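Oxidoreductase (Corynebacterium diphtheriae, PDB 3K1Y) probably acts as an FMN-dependent oxidoreductase of the NADPH-dependent FMN reductase family, with a flavodoxin-like fold. Local coordinates at residues A[13-27]-A[83-96]. Sequence-based numbering, arbitrary orientation.
Sequences TLAVISAGLSTPSST and LSASDGLVVATPVF. With SO4 (sulfate ion), chain G.
A15, I17 and A19 of strand 13-18 and the loop after it pair in parallel with strand 88-94, the middle strand of a five-stranded flavodoxin-like sheet. A15 N donates to G88 O and A15 O accepts from V90 N; I17 repeats the pattern with V90 O and A92 N, its N lying 2.6 Å from V90 O almost along the C=O axis. A19 N closes the series on A92 O at 3.1 Å. L14, V16 and S18 make their backbone bonds to strand 49-55 instead, so the middle of strand 13-18 is bonded on both edges.

Branched and small residues suit this interior: V16 and V90 lie side by side, while A15 leaves room for L83 and L89, whose CD1 atoms touch its CB. Near the start of the strand, T13 N gives D87 OD2 a nearly straight bond (3.1 Å, 165°) from above the carboxylate plane, and D87 N reaches T13 OG1. S86 OG turns back to A82 O.

At the other end, P94, which has no amide hydrogen to give, packs its CD 3.2 Å from T27 OG1. That hydroxyl, beside the backbone N at chi1 -55°, donates to O1 of a sulfate, probably from the crystallisation liquor (2.8 Å), leaving CG2 against A92 CB. S22 N and S25 OG, the latter very short in the model, donate to O3, S26 N to O2. S25, at the N-cap of helix 26-44, also accepts from R28 N and, weakly, T27 N. Hydroxyls and amides at this helix start, without a basic side chain from either segment, thus hold a dianion, consistent with the phosphate site for FMN in flavodoxin-like relatives.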
ATOM      1  N   THR A  13     -13.551  29.047  -0.970  1.00 17.88           N
ATOM      2  CA  THR A  13     -12.177  29.003  -1.444  1.00 15.95           C
ATOM      3  C   THR A  13     -11.781  27.569  -1.772  1.00 14.86           C
ATOM      4  O   THR A  13     -12.296  26.621  -1.174  1.00 15.29           O
ATOM      5  CB  THR A  13     -11.219  29.539  -0.369  1.00 16.06           C
ATOM      6  OG1 THR A  13     -11.481  28.866   0.870  1.00 18.28           O
ATOM      7  CG2 THR A  13     -11.402  31.051  -0.188  1.00 16.54           C
ATOM      8  N   LEU A  14     -10.871  27.423  -2.733  1.00 16.40           N
ATOM      9  CA  LEU A  14     -10.353  26.120  -3.142  1.00 15.64           C
ATOM     10  C   LEU A  14      -8.844  26.240  -3.313  1.00 14.75           C
ATOM     11  O   LEU A  14      -8.360  27.173  -3.957  1.00 14.67           O
ATOM     12  CB  LEU A  14     -10.975  25.665  -4.469  1.00 15.83           C
ATOM     13  CG  LEU A  14     -10.419  24.351  -5.046  1.00 14.92           C
ATOM     14  CD1 LEU A  14     -10.680  23.208  -4.073  1.00 10.53           C
ATOM     15  CD2 LEU A  14     -11.062  24.050  -6.407  1.00 15.75           C
ATOM     16  N   ALA A  15      -8.098  25.318  -2.718  1.00 12.14           N
ATOM     17  CA  ALA A  15      -6.645  25.335  -2.856  1.00 10.79           C
ATOM     18  C   ALA A  15      -6.281  24.171  -3.786  1.00 10.00           C
ATOM     19  O   ALA A  15      -6.884  23.100  -3.716  1.00  9.93           O
ATOM     20  CB  ALA A  15      -5.983  25.171  -1.490  1.00 10.09           C
ATOM     21  N   VAL A  16      -5.318  24.382  -4.673  1.00 12.50           N
ATOM     22  CA  VAL A  16      -4.926  23.332  -5.607  1.00 11.04           C
ATOM     23  C   VAL A  16      -3.415  23.204  -5.636  1.00 12.27           C
ATOM     24  O   VAL A  16      -2.723  24.152  -6.001  1.00 12.22           O
ATOM     25  CB  VAL A  16      -5.430  23.648  -7.049  1.00 11.28           C
ATOM     26  CG1 VAL A  16      -4.925  22.590  -8.039  1.00  8.76           C
ATOM     27  CG2 VAL A  16      -6.955  23.719  -7.065  1.00  8.98           C
ATOM     28  N   ILE A  17      -2.904  22.043  -5.237  1.00 27.21           N
ATOM     29  CA  ILE A  17      -1.465  21.809  -5.248  1.00 27.51           C
ATOM     30  C   ILE A  17      -1.138  21.013  -6.501  1.00 27.70           C
ATOM     31  O   ILE A  17      -1.766  19.992  -6.774  1.00 28.18           O
ATOM     32  CB  ILE A  17      -0.986  20.983  -4.028  1.00 26.95           C
ATOM     33  CG1 ILE A  17      -1.461  21.616  -2.714  1.00 26.52           C
ATOM     34  CG2 ILE A  17       0.533  20.903  -4.034  1.00 28.10           C
ATOM     35  CD1 ILE A  17      -0.981  23.028  -2.488  1.00 31.39           C
ATOM     36  N   SER A  18      -0.153  21.475  -7.261  1.00 24.07           N
ATOM     37  CA  SER A  18       0.239  20.785  -8.482  1.00 24.10           C
ATOM     38  C   SER A  18       1.755  20.636  -8.476  1.00 23.27           C
ATOM     39  O   SER A  18       2.479  21.632  -8.451  1.00 23.95           O
ATOM     40  CB  SER A  18      -0.227  21.585  -9.700  1.00 25.42           C
ATOM     41  OG  SER A  18      -0.104  20.819 -10.877  1.00 29.75           O
ATOM     42  N   ALA A  19       2.228  19.392  -8.520  1.00 13.71           N
ATOM     43  CA  ALA A  19       3.666  19.099  -8.457  1.00 13.58           C
ATOM     44  C   ALA A  19       4.377  18.781  -9.777  1.00 14.10           C
ATOM     45  O   ALA A  19       5.445  18.169  -9.777  1.00 14.42           O
ATOM     46  CB  ALA A  19       3.906  17.956  -7.443  1.00 11.56           C
ATOM     47  N   GLY A  20       3.798  19.196 -10.895  1.00 20.83           N
ATOM     48  CA  GLY A  20       4.427  18.928 -12.178  1.00 22.22           C
ATOM     49  C   GLY A  20       5.676  19.763 -12.408  1.00 24.22           C
ATOM     50  O   GLY A  20       5.787  20.886 -11.909  1.00 24.71           O
ATOM     51  N   LEU A  21       6.618  19.224 -13.173  1.00 23.53           N
ATOM     52  CA  LEU A  21       7.861  19.925 -13.451  1.00 26.01           C
ATOM     53  C   LEU A  21       8.101  20.261 -14.922  1.00 28.58           C
ATOM     54  O   LEU A  21       9.108  20.882 -15.248  1.00 29.61           O
ATOM     55  CB  LEU A  21       9.044  19.111 -12.919  1.00 26.02           C
ATOM     56  CG  LEU A  21       9.426  19.265 -11.440  1.00 26.63           C
ATOM     57  CD1 LEU A  21       8.197  19.438 -10.576  1.00 24.76           C
ATOM     58  CD2 LEU A  21      10.230  18.046 -11.006  1.00 28.35           C
ATOM     59  N   SER A  22       7.194  19.863 -15.810  1.00 27.60           N
ATOM     60  CA  SER A  22       7.370  20.139 -17.238  1.00 29.86           C
ATOM     61  C   SER A  22       6.551  21.324 -17.720  1.00 31.51           C
ATOM     62  O   SER A  22       5.500  21.642 -17.159  1.00 31.16           O
ATOM     63  CB  SER A  22       6.982  18.918 -18.085  1.00 30.01           C
ATOM     64  OG  SER A  22       7.859  17.827 -17.879  1.00 29.90           O
ATOM     65  N   THR A  23       7.033  21.978 -18.772  1.00 38.82           N
ATOM     66  CA  THR A  23       6.305  23.105 -19.334  1.00 40.55           C
ATOM     67  C   THR A  23       6.060  22.828 -20.812  1.00 40.44           C
ATOM     68  O   THR A  23       6.999  22.729 -21.599  1.00 41.33           O
ATOM     69  CB  THR A  23       7.077  24.442 -19.174  1.00 41.85           C
ATOM     70  OG1 THR A  23       8.113  24.532 -20.162  1.00 46.00           O
ATOM     71  CG2 THR A  23       7.696  24.530 -17.781  1.00 41.10           C
ATOM     72  N   PRO A  24       4.788  22.649 -21.198  1.00 33.55           N
ATOM     73  CA  PRO A  24       3.623  22.708 -20.304  1.00 31.60           C
ATOM     74  C   PRO A  24       3.608  21.514 -19.336  1.00 29.26           C
ATOM     75  O   PRO A  24       4.276  20.505 -19.571  1.00 28.78           O
ATOM     76  CB  PRO A  24       2.448  22.683 -21.280  1.00 32.97           C
ATOM     77  CG  PRO A  24       2.968  21.766 -22.375  1.00 34.11           C
ATOM     78  CD  PRO A  24       4.387  22.270 -22.568  1.00 34.37           C
ATOM     79  N   SER A  25       2.847  21.628 -18.254  1.00 20.38           N
ATOM     80  CA  SER A  25       2.765  20.546 -17.272  1.00 18.41           C
ATOM     81  C   SER A  25       1.465  19.760 -17.343  1.00 17.67           C
ATOM     82  O   SER A  25       0.384  20.330 -17.203  1.00 18.68           O
ATOM     83  CB  SER A  25       2.933  21.103 -15.851  1.00 17.07           C
ATOM     84  OG  SER A  25       2.563  20.141 -14.879  1.00 15.71           O
ATOM     85  N   SER A  26       1.575  18.450 -17.548  1.00 28.90           N
ATOM     86  CA  SER A  26       0.402  17.583 -17.609  1.00 28.41           C
ATOM     87  C   SER A  26      -0.279  17.522 -16.247  1.00 26.94           C
ATOM     88  O   SER A  26      -1.488  17.295 -16.164  1.00 27.33           O
ATOM     89  CB  SER A  26       0.787  16.160 -18.027  1.00 28.08           C
ATOM     90  OG  SER A  26       1.218  16.117 -19.367  1.00 29.20           O
ATOM     91  N   THR A  27       0.492  17.707 -15.179  1.00 20.82           N
ATOM     92  CA  THR A  27      -0.090  17.674 -13.838  1.00 19.24           C
ATOM     93  C   THR A  27      -0.929  18.933 -13.612  1.00 19.50           C
ATOM     94  O   THR A  27      -1.999  18.873 -12.995  1.00 20.16           O
ATOM     95  CB  THR A  27       0.979  17.603 -12.722  1.00 17.51           C
ATOM     96  OG1 THR A  27       1.839  16.481 -12.936  1.00 13.27           O
ATOM     97  CG2 THR A  27       0.306  17.443 -11.382  1.00 16.38           C
ATOM     98  N   LEU A  83      -4.111  27.723   2.774  1.00 18.64           N
ATOM     99  CA  LEU A  83      -4.414  26.310   2.597  1.00 17.54           C
ATOM    100  C   LEU A  83      -5.288  25.825   3.748  1.00 17.80           C
ATOM    101  O   LEU A  83      -6.386  25.329   3.520  1.00 18.59           O
ATOM    102  CB  LEU A  83      -3.119  25.494   2.518  1.00 16.99           C
ATOM    103  CG  LEU A  83      -3.184  23.964   2.449  1.00 15.89           C
ATOM    104  CD1 LEU A  83      -3.952  23.485   1.224  1.00 11.39           C
ATOM    105  CD2 LEU A  83      -1.752  23.431   2.416  1.00 16.16           C
ATOM    106  N   SER A  84      -4.822  25.996   4.981  1.00 19.23           N
ATOM    107  CA  SER A  84      -5.594  25.566   6.142  1.00 19.66           C
ATOM    108  C   SER A  84      -6.944  26.267   6.228  1.00 20.34           C
ATOM    109  O   SER A  84      -7.925  25.678   6.678  1.00 20.83           O
ATOM    110  CB  SER A  84      -4.811  25.813   7.434  1.00 20.50           C
ATOM    111  OG  SER A  84      -3.645  25.004   7.507  1.00 20.03           O
ATOM    112  N   ALA A  85      -7.001  27.522   5.790  1.00 18.07           N
ATOM    113  CA  ALA A  85      -8.242  28.284   5.831  1.00 17.32           C
ATOM    114  C   ALA A  85      -9.191  27.942   4.679  1.00 16.34           C
ATOM    115  O   ALA A  85     -10.354  28.366   4.671  1.00 17.01           O
ATOM    116  CB  ALA A  85      -7.933  29.773   5.828  1.00 17.82           C
ATOM    117  N   SER A  86      -8.708  27.160   3.716  1.00 14.31           N
ATOM    118  CA  SER A  86      -9.525  26.791   2.566  1.00 15.01           C
ATOM    119  C   SER A  86     -10.665  25.846   2.915  1.00 15.59           C
ATOM    120  O   SER A  86     -10.605  25.140   3.915  1.00 15.47           O
ATOM    121  CB  SER A  86      -8.652  26.155   1.491  1.00 13.36           C
ATOM    122  OG  SER A  86      -7.657  27.068   1.077  1.00 16.37           O
ATOM    123  N   ASP A  87     -11.699  25.838   2.078  1.00 18.65           N
ATOM    124  CA  ASP A  87     -12.856  24.974   2.290  1.00 20.08           C
ATOM    125  C   ASP A  87     -12.657  23.654   1.554  1.00 18.82           C
ATOM    126  O   ASP A  87     -13.196  22.614   1.950  1.00 19.86           O
ATOM    127  CB  ASP A  87     -14.140  25.639   1.768  1.00 21.72           C
ATOM    128  CG  ASP A  87     -14.395  26.996   2.386  1.00 27.46           C
ATOM    129  OD1 ASP A  87     -14.257  27.140   3.622  1.00 33.06           O
ATOM    130  OD2 ASP A  87     -14.749  27.923   1.627  1.00 32.70           O
ATOM    131  N   GLY A  88     -11.895  23.710   0.468  1.00 20.41           N
ATOM    132  CA  GLY A  88     -11.643  22.523  -0.320  1.00 18.30           C
ATOM    133  C   GLY A  88     -10.202  22.482  -0.758  1.00 16.70           C
ATOM    134  O   GLY A  88      -9.483  23.474  -0.647  1.00 17.28           O
ATOM    135  N   LEU A  89      -9.766  21.336  -1.258  1.00 14.13           N
ATOM    136  CA  LEU A  89      -8.391  21.211  -1.699  1.00 13.21           C
ATOM    137  C   LEU A  89      -8.260  20.170  -2.780  1.00 12.14           C
ATOM    138  O   LEU A  89      -8.974  19.171  -2.778  1.00 13.33           O
ATOM    139  CB  LEU A  89      -7.493  20.822  -0.523  1.00 12.50           C
ATOM    140  CG  LEU A  89      -6.131  20.234  -0.901  1.00 12.26           C
ATOM    141  CD1 LEU A  89      -5.225  21.360  -1.347  1.00  8.24           C
ATOM    142  CD2 LEU A  89      -5.530  19.478   0.287  1.00 12.95           C
ATOM    143  N   VAL A  90      -7.335  20.414  -3.697  1.00 10.25           N
ATOM    144  CA  VAL A  90      -7.054  19.500  -4.789  1.00  9.12           C
ATOM    145  C   VAL A  90      -5.539  19.336  -4.859  1.00  8.73           C
ATOM    146  O   VAL A  90      -4.800  20.322  -4.810  1.00  9.16           O
ATOM    147  CB  VAL A  90      -7.561  20.054  -6.131  1.00 10.11           C
ATOM    148  CG1 VAL A  90      -7.099  19.154  -7.281  1.00  6.50           C
ATOM    149  CG2 VAL A  90      -9.072  20.146  -6.099  1.00  9.03           C
ATOM    150  N   VAL A  91      -5.086  18.090  -4.949  1.00 13.03           N
ATOM    151  CA  VAL A  91      -3.665  17.791  -5.030  1.00 12.11           C
ATOM    152  C   VAL A  91      -3.418  16.916  -6.248  1.00 12.73           C
ATOM    153  O   VAL A  91      -4.101  15.911  -6.453  1.00 13.96           O
ATOM    154  CB  VAL A  91      -3.138  17.060  -3.751  1.00 12.02           C
ATOM    155  CG1 VAL A  91      -3.264  17.974  -2.544  1.00 12.58           C
ATOM    156  CG2 VAL A  91      -3.903  15.748  -3.517  1.00 11.59           C
ATOM    157  N   ALA A  92      -2.451  17.313  -7.063  1.00 18.20           N
ATOM    158  CA  ALA A  92      -2.133  16.570  -8.270  1.00 19.26           C
ATOM    159  C   ALA A  92      -0.641  16.329  -8.304  1.00 19.00           C
ATOM    160  O   ALA A  92       0.147  17.222  -7.999  1.00 19.04           O
ATOM    161  CB  ALA A  92      -2.561  17.353  -9.501  1.00 20.07           C
ATOM    162  N   THR A  93      -0.255  15.115  -8.674  1.00 16.95           N
ATOM    163  CA  THR A  93       1.153  14.784  -8.732  1.00 16.39           C
ATOM    164  C   THR A  93       1.508  13.890  -9.900  1.00 15.40           C
ATOM    165  O   THR A  93       0.739  13.012 -10.285  1.00 15.20           O
ATOM    166  CB  THR A  93       1.624  14.042  -7.448  1.00 15.88           C
ATOM    167  OG1 THR A  93       3.034  13.793  -7.526  1.00 17.54           O
ATOM    168  CG2 THR A  93       0.915  12.687  -7.319  1.00 14.35           C
ATOM    169  N   PRO A  94       2.660  14.149 -10.522  1.00 10.77           N
ATOM    170  CA  PRO A  94       3.058  13.284 -11.628  1.00 11.30           C
ATOM    171  C   PRO A  94       3.507  12.018 -10.886  1.00 10.71           C
ATOM    172  O   PRO A  94       3.550  12.002  -9.653  1.00 11.35           O
ATOM    173  CB  PRO A  94       4.224  14.043 -12.268  1.00 10.72           C
ATOM    174  CG  PRO A  94       4.741  14.898 -11.150  1.00 12.97           C
ATOM    175  CD  PRO A  94       3.491  15.363 -10.471  1.00 11.07           C
ATOM    176  N   VAL A  95       3.824  10.953 -11.602  1.00 11.66           N
ATOM    177  CA  VAL A  95       4.245   9.743 -10.921  1.00 11.72           C
ATOM    178  C   VAL A  95       5.705   9.479 -11.205  1.00 12.27           C
ATOM    179  O   VAL A  95       6.092   9.264 -12.349  1.00 11.94           O
ATOM    180  CB  VAL A  95       3.413   8.534 -11.357  1.00 11.89           C
ATOM    181  CG1 VAL A  95       3.785   7.316 -10.500  1.00 11.54           C
ATOM    182  CG2 VAL A  95       1.929   8.858 -11.236  1.00 10.48           C
ATOM    183  N   PHE A  96       6.518   9.527 -10.154  1.00 16.30           N
ATOM    184  CA  PHE A  96       7.949   9.290 -10.276  1.00 17.88           C
ATOM    185  C   PHE A  96       8.249   8.043  -9.464  1.00 18.01           C
ATOM    186  O   PHE A  96       7.779   7.903  -8.337  1.00 18.61           O
ATOM    187  CB  PHE A  96       8.756  10.476  -9.718  1.00 18.69           C
ATOM    188  CG  PHE A  96       8.669  11.734 -10.547  1.00 20.89           C
ATOM    189  CD1 PHE A  96       7.828  11.817 -11.650  1.00 21.65           C
ATOM    190  CD2 PHE A  96       9.413  12.858 -10.189  1.00 24.15           C
ATOM    191  CE1 PHE A  96       7.723  12.996 -12.384  1.00 25.41           C
ATOM    192  CE2 PHE A  96       9.317  14.043 -10.915  1.00 27.88           C
ATOM    193  CZ  PHE A  96       8.467  14.111 -12.014  1.00 27.47           C
TER
HETATM  194  S   SO4 G 182       4.435  17.086 -15.727  1.00 46.70           S
HETATM  195  O1  SO4 G 182       3.401  16.345 -15.232  1.00 46.37           O
HETATM  196  O2  SO4 G 182       4.274  16.981 -17.114  1.00 47.17           O
HETATM  197  O3  SO4 G 182       4.325  18.396 -15.296  1.00 46.74           O
HETATM  198  O4  SO4 G 182       5.665  16.592 -15.282  1.00 46.57           O